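Local coordinates for cytolethal distending toxin protein B (Haemophilus ducreyi, PDB 1SR4) that probably acts as the DNase I-like nuclease subunit of a three-chain bacterial genotoxin, damaging the DNA of host cells, at residues G143-V148 with D177-A181; N198-P204 with D216-H221; L119-A124 with T136-A141. All coordinates share one frame; numbering follows the deposited sequence.

Interaction 1: G143-V148 with D177-A181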
ATOM      1  N   GLY B 143      19.102   1.819 -16.346  1.00 23.99           N
ATOM      2  CA  GLY B 143      19.987   2.325 -15.311  1.00 19.84           C
ATOM      3  C   GLY B 143      19.751   3.726 -14.760  1.00 17.88           C
ATOM      4  O   GLY B 143      20.628   4.265 -14.093  1.00 16.79           O
ATOM      5  N   GLY B 144      18.583   4.312 -15.005  1.00 15.36           N
ATOM      6  CA  GLY B 144      18.321   5.661 -14.510  1.00 13.93           C
ATOM      7  C   GLY B 144      19.481   6.580 -14.860  1.00 14.75           C
ATOM      8  O   GLY B 144      19.941   7.362 -14.030  1.00 13.61           O
ATOM      9  N   SER B 145      19.944   6.489 -16.106  1.00 15.62           N
ATOM     10  CA  SER B 145      21.096   7.261 -16.584  1.00 15.47           C
ATOM     11  C   SER B 145      20.967   8.773 -16.459  1.00 15.61           C
ATOM     12  O   SER B 145      21.973   9.485 -16.459  1.00 18.53           O
ATOM     13  CB  SER B 145      21.383   6.900 -18.043  1.00 16.32           C
ATOM     14  OG  SER B 145      20.324   7.336 -18.882  1.00 14.51           O
ATOM     15  N   ASP B 146      19.733   9.254 -16.352  1.00 14.45           N
ATOM     16  CA  ASP B 146      19.457  10.678 -16.225  1.00 14.80           C
ATOM     17  C   ASP B 146      19.515  11.163 -14.780  1.00 15.20           C
ATOM     18  O   ASP B 146      19.456  12.367 -14.522  1.00 16.50           O
ATOM     19  CB  ASP B 146      18.059  10.972 -16.797  1.00 15.31           C
ATOM     20  CG  ASP B 146      16.952  10.125 -16.133  1.00 17.07           C
ATOM     21  OD1 ASP B 146      17.187   8.940 -15.821  1.00 15.74           O
ATOM     22  OD2 ASP B 146      15.832  10.640 -15.944  1.00 17.28           O
ATOM     23  N   ALA B 147      19.651  10.235 -13.838  1.00 13.83           N
ATOM     24  CA  ALA B 147      19.627  10.578 -12.415  1.00 14.71           C
ATOM     25  C   ALA B 147      20.684  11.536 -11.865  1.00 15.92           C
ATOM     26  O   ALA B 147      20.374  12.413 -11.054  1.00 13.78           O
ATOM     27  CB  ALA B 147      19.619   9.293 -11.594  1.00 15.72           C
ATOM     28  N   VAL B 148      21.931  11.379 -12.284  1.00 15.79           N
ATOM     29  CA  VAL B 148      22.969  12.255 -11.766  1.00 16.80           C
ATOM     30  C   VAL B 148      22.771  13.719 -12.153  1.00 16.93           C
ATOM     31  O   VAL B 148      22.872  14.600 -11.287  1.00 17.17           O
ATOM     32  CB  VAL B 148      24.380  11.771 -12.196  1.00 16.63           C
ATOM     33  CG1 VAL B 148      25.417  12.861 -11.923  1.00 15.82           C
ATOM     34  CG2 VAL B 148      24.744  10.504 -11.418  1.00 15.93           C
ATOM     35  N   ASP B 177      11.345   6.426  -8.144  1.00 11.02           N
ATOM     36  CA  ASP B 177      11.886   5.254  -8.820  1.00 10.11           C
ATOM     37  C   ASP B 177      13.140   5.682  -9.574  1.00 11.48           C
ATOM     38  O   ASP B 177      13.047   6.271 -10.670  1.00 10.68           O
ATOM     39  CB  ASP B 177      10.814   4.730  -9.772  1.00  9.72           C
ATOM     40  CG  ASP B 177      11.214   3.453 -10.495  1.00 13.27           C
ATOM     41  OD1 ASP B 177      12.415   3.083 -10.507  1.00 12.94           O
ATOM     42  OD2 ASP B 177      10.290   2.827 -11.067  1.00 12.64           O
ATOM     43  N   PHE B 178      14.304   5.401  -8.981  1.00 10.40           N
ATOM     44  CA  PHE B 178      15.587   5.756  -9.580  1.00 11.19           C
ATOM     45  C   PHE B 178      16.065   4.752 -10.612  1.00 12.10           C
ATOM     46  O   PHE B 178      16.983   5.029 -11.380  1.00 11.87           O
ATOM     47  CB  PHE B 178      16.647   5.931  -8.489  1.00 11.03           C
ATOM     48  CG  PHE B 178      16.510   7.219  -7.733  1.00 13.29           C
ATOM     49  CD1 PHE B 178      17.150   8.368  -8.179  1.00 13.01           C
ATOM     50  CD2 PHE B 178      15.718   7.293  -6.588  1.00 12.22           C
ATOM     51  CE1 PHE B 178      17.015   9.578  -7.501  1.00 13.36           C
ATOM     52  CE2 PHE B 178      15.574   8.499  -5.904  1.00 13.40           C
ATOM     53  CZ  PHE B 178      16.229   9.645  -6.364  1.00 11.84           C
ATOM     54  N   ASN B 179      15.447   3.579 -10.623  1.00 10.68           N
ATOM     55  CA  ASN B 179      15.798   2.559 -11.589  1.00 10.30           C
ATOM     56  C   ASN B 179      17.265   2.141 -11.598  1.00 10.85           C
ATOM     57  O   ASN B 179      17.801   1.800 -12.642  1.00 10.80           O
ATOM     58  CB  ASN B 179      15.363   2.993 -13.002  1.00 11.38           C
ATOM     59  CG  ASN B 179      13.990   2.449 -13.373  1.00 10.79           C
ATOM     60  OD1 ASN B 179      13.711   1.284 -13.124  1.00 12.19           O
ATOM     61  ND2 ASN B 179      13.134   3.281 -13.973  1.00 10.31           N
ATOM     62  N   ARG B 180      17.905   2.162 -10.436  1.00  9.60           N
ATOM     63  CA  ARG B 180      19.302   1.731 -10.306  1.00 11.03           C
ATOM     64  C   ARG B 180      19.544   1.540  -8.820  1.00 11.08           C
ATOM     65  O   ARG B 180      18.849   2.135  -7.997  1.00 11.61           O
ATOM     66  CB  ARG B 180      20.271   2.778 -10.876  1.00 10.82           C
ATOM     67  CG  ARG B 180      20.186   4.143 -10.191  1.00 14.37           C
ATOM     68  CD  ARG B 180      20.763   5.241 -11.070  1.00 12.84           C
ATOM     69  NE  ARG B 180      22.211   5.133 -11.215  1.00 14.39           N
ATOM     70  CZ  ARG B 180      22.946   6.019 -11.882  1.00 15.97           C
ATOM     71  NH1 ARG B 180      22.363   7.062 -12.463  1.00 15.40           N
ATOM     72  NH2 ARG B 180      24.258   5.875 -11.960  1.00 16.16           N
ATOM     73  N   ALA B 181      20.511   0.705  -8.468  1.00 11.99           N
ATOM     74  CA  ALA B 181      20.805   0.439  -7.073  1.00 11.82           C
ATOM     75  C   ALA B 181      21.304   1.686  -6.356  1.00 12.12           C
ATOM     76  O   ALA B 181      21.934   2.558  -6.953  1.00 12.44           O
ATOM     77  CB  ALA B 181      21.840  -0.675  -6.973  1.00 14.18           C
TER
HETATM   78  O   HOH W   1      23.343   9.320 -14.087  1.00 20.57           O
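G144 and R180 make the one direct hydrogen bond of this contact, NH1 to G144 O at 2.9 Å, and its N-H...O angle of 128° marks it as weak. The arginine gets there by folding along the 143-148 turn: CG sits between the backbone N and the carbonyl carbon, and a bend at chi3 (-69°) lays the rest of the chain past the glycines. R180 CD comes within 3.2 Å of G143 O, and that carbonyl oxygen ends up over one face of the guanidinium. It is not a hydrogen-bond partner of NE, which instead donates to N184 OD1 of helix 182-189.

The close-packed part lies where the two backbones meet. Because G144 has no CB, which would point at F178 O, that oxygen can approach G144 CA to 3.5 Å in a CH...O contact whose angle at hydrogen is 155°. Next to it, A147 presents CB to two groups: R180 NH1 at 3.6 Å and the edge of the F178 ring, CD1 at 4.3 Å. L185 backs both A147 and F178.

The looser side is bridged by water. Water 1 lies in the guanidinium plane, accepts from R180 NH1 at 2.9 Å and from V148 N, and donates to S145 O at 2.7 Å, so it joins the arginine to V148 of helix 147-159 and to the turn before it. G144 O is shared, since A147 N also bonds to it at 2.9 Å and closes a type I beta turn. N179 turns its amide away from this turn and donates through ND2 to A139 O.

D177, F178 and N179 belong to the Gly-Asp-Phe-Asn sequence, which in relatives of the DNase I-like endonuclease/exonuclease/phosphatase fold lies in the active-site region, and probably does so here.

Interaction 2: N198-P204 with D216-H221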
ATOM      1  N   ASN B 198      26.938  17.207  -0.370  1.00 19.38           N
ATOM      2  CA  ASN B 198      25.811  17.884   0.261  1.00 17.50           C
ATOM      3  C   ASN B 198      24.535  17.052   0.266  1.00 15.43           C
ATOM      4  O   ASN B 198      23.468  17.556   0.601  1.00 13.57           O
ATOM      5  CB  ASN B 198      25.563  19.222  -0.431  1.00 19.80           C
ATOM      6  CG  ASN B 198      26.579  20.270  -0.035  1.00 23.61           C
ATOM      7  OD1 ASN B 198      26.630  20.687   1.119  1.00 26.02           O
ATOM      8  ND2 ASN B 198      27.397  20.700  -0.988  1.00 23.70           N
ATOM      9  N   THR B 199      24.642  15.778  -0.098  1.00 13.43           N
ATOM     10  CA  THR B 199      23.460  14.912  -0.126  1.00 14.03           C
ATOM     11  C   THR B 199      23.703  13.566   0.517  1.00 14.85           C
ATOM     12  O   THR B 199      24.843  13.156   0.726  1.00 14.59           O
ATOM     13  CB  THR B 199      22.996  14.616  -1.563  1.00 13.53           C
ATOM     14  OG1 THR B 199      24.070  13.986  -2.277  1.00 14.56           O
ATOM     15  CG2 THR B 199      22.571  15.894  -2.266  1.00 13.03           C
ATOM     16  N   ILE B 200      22.616  12.868   0.819  1.00 15.24           N
ATOM     17  CA  ILE B 200      22.733  11.553   1.408  1.00 15.71           C
ATOM     18  C   ILE B 200      21.607  10.692   0.847  1.00 14.97           C
ATOM     19  O   ILE B 200      20.451  11.114   0.816  1.00 12.66           O
ATOM     20  CB  ILE B 200      22.682  11.645   2.966  1.00 18.59           C
ATOM     21  CG1 ILE B 200      23.098  10.312   3.598  1.00 20.37           C
ATOM     22  CG2 ILE B 200      21.316  12.144   3.421  1.00 19.22           C
ATOM     23  CD1 ILE B 200      22.048   9.302   3.651  1.00 25.80           C
ATOM     24  N   ILE B 201      21.969   9.503   0.369  1.00 15.01           N
ATOM     25  CA  ILE B 201      20.998   8.565  -0.184  1.00 15.61           C
ATOM     26  C   ILE B 201      20.411   7.761   0.978  1.00 15.59           C
ATOM     27  O   ILE B 201      21.160   7.200   1.775  1.00 14.67           O
ATOM     28  CB  ILE B 201      21.658   7.551  -1.153  1.00 17.41           C
ATOM     29  CG1 ILE B 201      22.261   8.260  -2.377  1.00 18.70           C
ATOM     30  CG2 ILE B 201      20.625   6.515  -1.599  1.00 15.86           C
ATOM     31  CD1 ILE B 201      21.265   8.858  -3.267  1.00 24.45           C
ATOM     32  N   ILE B 202      19.082   7.722   1.078  1.00 13.90           N
ATOM     33  CA  ILE B 202      18.412   6.954   2.127  1.00 14.77           C
ATOM     34  C   ILE B 202      17.585   5.894   1.407  1.00 13.57           C
ATOM     35  O   ILE B 202      16.633   6.225   0.680  1.00 12.85           O
ATOM     36  CB  ILE B 202      17.467   7.839   3.006  1.00 15.60           C
ATOM     37  CG1 ILE B 202      18.280   8.847   3.834  1.00 19.18           C
ATOM     38  CG2 ILE B 202      16.736   6.975   4.019  1.00 15.69           C
ATOM     39  CD1 ILE B 202      18.724  10.046   3.072  1.00 27.17           C
ATOM     40  N   ALA B 203      17.935   4.626   1.623  1.00 11.90           N
ATOM     41  CA  ALA B 203      17.253   3.522   0.943  1.00 13.01           C
ATOM     42  C   ALA B 203      17.102   2.233   1.747  1.00 12.20           C
ATOM     43  O   ALA B 203      17.886   1.955   2.642  1.00 11.54           O
ATOM     44  CB  ALA B 203      17.997   3.205  -0.371  1.00 13.05           C
ATOM     45  N   PRO B 204      16.080   1.428   1.431  1.00 12.86           N
ATOM     46  CA  PRO B 204      15.906   0.166   2.168  1.00 14.02           C
ATOM     47  C   PRO B 204      17.031  -0.761   1.729  1.00 14.05           C
ATOM     48  O   PRO B 204      17.725  -0.471   0.763  1.00 12.81           O
ATOM     49  CB  PRO B 204      14.580  -0.393   1.646  1.00 15.80           C
ATOM     50  CG  PRO B 204      13.940   0.742   0.854  1.00 15.02           C
ATOM     51  CD  PRO B 204      15.085   1.576   0.352  1.00 12.01           C
ATOM     52  N   ASP B 216      13.497   1.951  -5.541  1.00  9.12           N
ATOM     53  CA  ASP B 216      12.741   3.063  -4.981  1.00  9.21           C
ATOM     54  C   ASP B 216      13.305   3.534  -3.656  1.00 10.48           C
ATOM     55  O   ASP B 216      13.332   2.788  -2.675  1.00  8.25           O
ATOM     56  CB  ASP B 216      11.296   2.615  -4.799  1.00 10.22           C
ATOM     57  CG  ASP B 216      10.701   2.066  -6.087  1.00 12.27           C
ATOM     58  OD1 ASP B 216      10.329   2.888  -6.962  1.00 11.26           O
ATOM     59  OD2 ASP B 216      10.624   0.817  -6.228  1.00 10.98           O
ATOM     60  N   TYR B 217      13.757   4.784  -3.629  1.00 10.46           N
ATOM     61  CA  TYR B 217      14.324   5.325  -2.413  1.00 10.56           C
ATOM     62  C   TYR B 217      14.399   6.838  -2.505  1.00 10.50           C
ATOM     63  O   TYR B 217      13.686   7.458  -3.298  1.00 10.46           O
ATOM     64  CB  TYR B 217      15.709   4.703  -2.140  1.00  7.33           C
ATOM     65  CG  TYR B 217      16.641   4.659  -3.338  1.00  7.99           C
ATOM     66  CD1 TYR B 217      17.555   5.687  -3.580  1.00  8.29           C
ATOM     67  CD2 TYR B 217      16.621   3.576  -4.224  1.00  9.01           C
ATOM     68  CE1 TYR B 217      18.435   5.636  -4.682  1.00  9.43           C
ATOM     69  CE2 TYR B 217      17.487   3.514  -5.324  1.00  7.00           C
ATOM     70  CZ  TYR B 217      18.387   4.547  -5.548  1.00  9.56           C
ATOM     71  OH  TYR B 217      19.214   4.507  -6.650  1.00 10.17           O
ATOM     72  N   ALA B 218      15.240   7.438  -1.682  1.00 10.00           N
ATOM     73  CA  ALA B 218      15.348   8.886  -1.689  1.00 11.32           C
ATOM     74  C   ALA B 218      16.776   9.402  -1.578  1.00 11.47           C
ATOM     75  O   ALA B 218      17.697   8.673  -1.197  1.00 12.84           O
ATOM     76  CB  ALA B 218      14.507   9.460  -0.538  1.00 10.58           C
ATOM     77  N   ILE B 219      16.953  10.666  -1.945  1.00 12.78           N
ATOM     78  CA  ILE B 219      18.227  11.338  -1.788  1.00 13.28           C
ATOM     79  C   ILE B 219      17.842  12.707  -1.236  1.00 14.16           C
ATOM     80  O   ILE B 219      16.900  13.349  -1.725  1.00 12.89           O
ATOM     81  CB  ILE B 219      19.032  11.474  -3.109  1.00 15.00           C
ATOM     82  CG1 ILE B 219      20.362  12.174  -2.798  1.00 15.81           C
ATOM     83  CG2 ILE B 219      18.244  12.250  -4.154  1.00 16.28           C
ATOM     84  CD1 ILE B 219      21.445  11.973  -3.859  1.00 15.78           C
ATOM     85  N   LEU B 220      18.535  13.159  -0.202  1.00 12.59           N
ATOM     86  CA  LEU B 220      18.149  14.447   0.361  1.00 15.05           C
ATOM     87  C   LEU B 220      19.279  15.370   0.755  1.00 14.16           C
ATOM     88  O   LEU B 220      20.424  14.957   0.869  1.00 14.13           O
ATOM     89  CB  LEU B 220      17.254  14.223   1.576  1.00 15.08           C
ATOM     90  CG  LEU B 220      17.834  13.483   2.778  1.00 16.92           C
ATOM     91  CD1 LEU B 220      18.609  14.452   3.670  1.00 17.87           C
ATOM     92  CD2 LEU B 220      16.684  12.873   3.581  1.00 19.97           C
ATOM     93  N   HIS B 221      18.934  16.638   0.929  1.00 14.95           N
ATOM     94  CA  HIS B 221      19.888  17.638   1.373  1.00 16.84           C
ATOM     95  C   HIS B 221      19.236  18.275   2.595  1.00 17.20           C
ATOM     96  O   HIS B 221      18.155  18.860   2.495  1.00 16.57           O
ATOM     97  CB  HIS B 221      20.129  18.719   0.311  1.00 17.80           C
ATOM     98  CG  HIS B 221      20.845  19.921   0.852  1.00 20.13           C
ATOM     99  ND1 HIS B 221      22.126  19.855   1.357  1.00 19.95           N
ATOM    100  CD2 HIS B 221      20.428  21.193   1.053  1.00 19.65           C
ATOM    101  CE1 HIS B 221      22.466  21.033   1.851  1.00 19.53           C
ATOM    102  NE2 HIS B 221      21.453  21.863   1.679  1.00 19.85           N
TER
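I200 with L220 and I202 with A218 are the two hydrogen-bonded pairs of this antiparallel junction, with I201 and I219 as the non-hydrogen-bonded pair between them. Four backbone bonds follow from that register, the shortest being I202 N to A218 O at 2.8 Å, where the donor stands above the carbonyl plane. A fifth bond comes from a side chain: H221 ND1 donates to N198 O at 2.8 Å with an N-H...O angle of 155°. Placed just past the I200-L220 pair, it extends the contact beyond strand 200-202; because it lies in both the carbonyl and imidazole planes, it would limit rotation of the ring.

The apolar contacts divide between the two faces of the sheet. On the face of I200, I202 and L220, the leucine uses both branches: CD1 meets I200 CG2 at 3.6 Å, the two side chains lying side by side, and CD2 meets I202 CD1 at 3.5 Å. I202 and A218 also rest on F257 of strand 255-259. On the other face, Y217 has CG between the backbone N and the carbonyl carbon (chi1 47°), which turns its ring toward I201 and A203; CD1 lies 3.7 Å from I201 CG2, and the ring carbon CG is 3.6 Å from A203 CB. There I201 packs on L185 and I219 on L189, both of helix 182-189.

Polar groups at the margins look elsewhere. Y217 OH bonds to R180 O, and D216 OD2 to T208 and H252, whereas the buried D216 O has no partner in the model.

An edge strand paired to its inner neighbour, between a helix and a facing sheet, is the layered arrangement of the DNase I-like alpha/beta sandwich.

Interaction 3: L119-A124 with T136-A141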
ATOM      1  N   LEU B 119      16.969  11.242 -25.308  1.00 23.02           N
ATOM      2  CA  LEU B 119      16.133  10.274 -24.597  1.00 23.69           C
ATOM      3  C   LEU B 119      14.959  10.996 -23.957  1.00 23.21           C
ATOM      4  O   LEU B 119      15.099  12.115 -23.477  1.00 23.57           O
ATOM      5  CB  LEU B 119      16.953   9.558 -23.512  1.00 25.66           C
ATOM      6  CG  LEU B 119      18.161   8.771 -24.029  1.00 26.52           C
ATOM      7  CD1 LEU B 119      18.870   8.055 -22.889  1.00 28.20           C
ATOM      8  CD2 LEU B 119      17.678   7.774 -25.075  1.00 28.39           C
ATOM      9  N   GLN B 120      13.798  10.362 -23.954  1.00 23.29           N
ATOM     10  CA  GLN B 120      12.626  10.986 -23.363  1.00 24.21           C
ATOM     11  C   GLN B 120      12.621  10.830 -21.851  1.00 21.66           C
ATOM     12  O   GLN B 120      11.872  10.034 -21.297  1.00 21.31           O
ATOM     13  CB  GLN B 120      11.353  10.394 -23.968  1.00 27.43           C
ATOM     14  CG  GLN B 120      11.150  10.762 -25.437  1.00 33.81           C
ATOM     15  CD  GLN B 120      10.708  12.204 -25.634  1.00 37.20           C
ATOM     16  OE1 GLN B 120      11.415  13.158 -25.274  1.00 39.16           O
ATOM     17  NE2 GLN B 120       9.525  12.373 -26.214  1.00 40.37           N
ATOM     18  N   SER B 121      13.482  11.584 -21.188  1.00 19.66           N
ATOM     19  CA  SER B 121      13.545  11.522 -19.747  1.00 18.51           C
ATOM     20  C   SER B 121      12.430  12.374 -19.158  1.00 17.28           C
ATOM     21  O   SER B 121      11.868  13.256 -19.824  1.00 17.66           O
ATOM     22  CB  SER B 121      14.910  11.998 -19.246  1.00 18.27           C
ATOM     23  OG  SER B 121      15.125  13.355 -19.558  1.00 20.00           O
ATOM     24  N   ARG B 122      12.104  12.090 -17.904  1.00 16.97           N
ATOM     25  CA  ARG B 122      11.051  12.799 -17.172  1.00 14.79           C
ATOM     26  C   ARG B 122      11.666  13.745 -16.134  1.00 13.67           C
ATOM     27  O   ARG B 122      12.663  13.406 -15.469  1.00 13.27           O
ATOM     28  CB  ARG B 122      10.151  11.783 -16.467  1.00 15.70           C
ATOM     29  CG  ARG B 122       9.408  10.834 -17.419  1.00 18.13           C
ATOM     30  CD  ARG B 122       8.881   9.612 -16.664  1.00 16.03           C
ATOM     31  NE  ARG B 122       9.923   8.623 -16.385  1.00 16.89           N
ATOM     32  CZ  ARG B 122      10.403   7.759 -17.281  1.00 19.05           C
ATOM     33  NH1 ARG B 122       9.940   7.755 -18.523  1.00 17.37           N
ATOM     34  NH2 ARG B 122      11.332   6.877 -16.929  1.00 17.64           N
ATOM     35  N   PRO B 123      11.083  14.941 -15.970  1.00 11.69           N
ATOM     36  CA  PRO B 123      11.617  15.896 -15.000  1.00 12.23           C
ATOM     37  C   PRO B 123      11.230  15.559 -13.571  1.00 11.92           C
ATOM     38  O   PRO B 123      10.334  14.747 -13.326  1.00 14.24           O
ATOM     39  CB  PRO B 123      10.990  17.219 -15.445  1.00 12.52           C
ATOM     40  CG  PRO B 123       9.605  16.770 -15.878  1.00 12.19           C
ATOM     41  CD  PRO B 123       9.916  15.508 -16.685  1.00 12.10           C
ATOM     42  N   ALA B 124      11.913  16.172 -12.616  1.00 11.87           N
ATOM     43  CA  ALA B 124      11.552  15.958 -11.223  1.00 11.46           C
ATOM     44  C   ALA B 124      10.437  16.984 -11.006  1.00 13.92           C
ATOM     45  O   ALA B 124      10.530  18.118 -11.505  1.00 13.59           O
ATOM     46  CB  ALA B 124      12.738  16.257 -10.304  1.00 11.46           C
ATOM     47  N   THR B 136       9.183  14.190  -6.653  1.00 12.18           N
ATOM     48  CA  THR B 136       8.870  12.833  -7.066  1.00 14.14           C
ATOM     49  C   THR B 136       9.641  12.657  -8.391  1.00 14.31           C
ATOM     50  O   THR B 136       9.616  13.536  -9.248  1.00 14.64           O
ATOM     51  CB  THR B 136       7.329  12.611  -7.316  1.00 13.94           C
ATOM     52  OG1 THR B 136       7.110  11.266  -7.766  1.00 16.20           O
ATOM     53  CG2 THR B 136       6.789  13.556  -8.387  1.00 15.52           C
ATOM     54  N   VAL B 137      10.352  11.544  -8.541  1.00 13.65           N
ATOM     55  CA  VAL B 137      11.091  11.272  -9.766  1.00 12.79           C
ATOM     56  C   VAL B 137      10.842   9.870 -10.273  1.00 11.27           C
ATOM     57  O   VAL B 137      10.477   8.958  -9.520  1.00  9.64           O
ATOM     58  CB  VAL B 137      12.627  11.384  -9.596  1.00 13.29           C
ATOM     59  CG1 VAL B 137      13.009  12.800  -9.260  1.00 15.64           C
ATOM     60  CG2 VAL B 137      13.105  10.383  -8.520  1.00 13.61           C
ATOM     61  N   HIS B 138      11.042   9.714 -11.572  1.00  9.46           N
ATOM     62  CA  HIS B 138      10.915   8.431 -12.220  1.00  8.96           C
ATOM     63  C   HIS B 138      12.000   8.437 -13.289  1.00  9.82           C
ATOM     64  O   HIS B 138      11.773   8.888 -14.413  1.00 11.58           O
ATOM     65  CB  HIS B 138       9.529   8.260 -12.856  1.00  8.74           C
ATOM     66  CG  HIS B 138       9.326   6.912 -13.476  1.00  9.08           C
ATOM     67  ND1 HIS B 138       8.141   6.524 -14.059  1.00 10.43           N
ATOM     68  CD2 HIS B 138      10.169   5.860 -13.605  1.00 10.73           C
ATOM     69  CE1 HIS B 138       8.259   5.291 -14.518  1.00 11.05           C
ATOM     70  NE2 HIS B 138       9.481   4.863 -14.253  1.00 10.82           N
ATOM     71  N   ALA B 139      13.188   7.953 -12.930  1.00 11.46           N
ATOM     72  CA  ALA B 139      14.319   7.934 -13.862  1.00 11.80           C
ATOM     73  C   ALA B 139      14.137   6.892 -14.963  1.00 13.83           C
ATOM     74  O   ALA B 139      13.289   5.986 -14.861  1.00 12.94           O
ATOM     75  CB  ALA B 139      15.624   7.683 -13.097  1.00 11.01           C
ATOM     76  N   LEU B 140      14.954   7.008 -16.006  1.00 13.82           N
ATOM     77  CA  LEU B 140      14.892   6.100 -17.145  1.00 15.11           C
ATOM     78  C   LEU B 140      15.141   4.642 -16.768  1.00 16.06           C
ATOM     79  O   LEU B 140      16.010   4.340 -15.950  1.00 15.60           O
ATOM     80  CB  LEU B 140      15.894   6.553 -18.223  1.00 15.32           C
ATOM     81  CG  LEU B 140      15.582   7.927 -18.851  1.00 15.52           C
ATOM     82  CD1 LEU B 140      16.817   8.518 -19.545  1.00 16.34           C
ATOM     83  CD2 LEU B 140      14.433   7.763 -19.851  1.00 16.83           C
ATOM     84  N   ALA B 141      14.372   3.752 -17.385  1.00 16.05           N
ATOM     85  CA  ALA B 141      14.448   2.310 -17.149  1.00 19.06           C
ATOM     86  C   ALA B 141      15.848   1.739 -17.318  1.00 20.82           C
ATOM     87  O   ALA B 141      16.250   0.826 -16.593  1.00 22.32           O
ATOM     88  CB  ALA B 141      13.482   1.585 -18.085  1.00 19.79           C
TER
HETATM   89  O   HOH W   2      13.426   9.933 -16.627  1.00 11.85           O
HETATM   90  O   HOH W   3      11.321  12.254 -13.036  1.00 11.79           O
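Among the torsions that bring R122 to H138, CG lies anti to the carbonyl carbon (chi1 -63°) and the chain bends at chi3 (-78°). NE then stands 3.4 Å above the plane of the H138 ring, offset toward its rim, with the guanidinium and ring planes 47° apart.

The same NE donates to H138 O at 2.7 Å. R122 NH2 adds weak bonds to that oxygen and to A139 O, the latter at 3.0 Å and near the guanidinium plane. H138 O also accepts a hydrogen bond from water 2, 3.0 Å away, which in turn accepts from R122 N. Three donors thus converge on one backbone oxygen.

The contact sits at the open end of the beta hairpin formed by strands 124-129 and 132-138, within the six-stranded sheet of the DNase I-like fold. Where the two segments diverge, water 3 takes over from direct pairing: it donates to P123 O at 2.7 Å and accepts from H138 N at 2.9 Å. A124 CB, on V137 CG1 at 3.6 Å, packs against helix 147-159, with L150 touching both A124 and V137.

At the outer end, L140 lays CD2 along the backbone of Q120 and S121, while CD1 meets the side chains, L119 CD1 at 4.0 Å and S121 CB. R122 NH2 also forms a salt bridge with D11 of the CdtC chain, so the arginine serves the subunit interface as well.

Overall arrangement
Interactions 2 and 3 attach to the same six-stranded sheet with centres about 17 Å apart: 198-204/216-221 is a buried strand pair ruled by backbone bonds and aliphatic contacts, whereas 119-124/136-141 is a loop joined to a strand end by an arginine and two waters, largely buried too, though its outer end is exposed and touched by CdtC. Interaction 1, only partly buried, lies between them and touches both. D177 O probably bonds to A139 N at 2.8 Å, tying it to interaction 3, and the F178 ring stacks on Y217 of interaction 2. Arginine-to-carbonyl bonds and bridging water thus mark the two loop contacts, while regular pairing marks the strand contact.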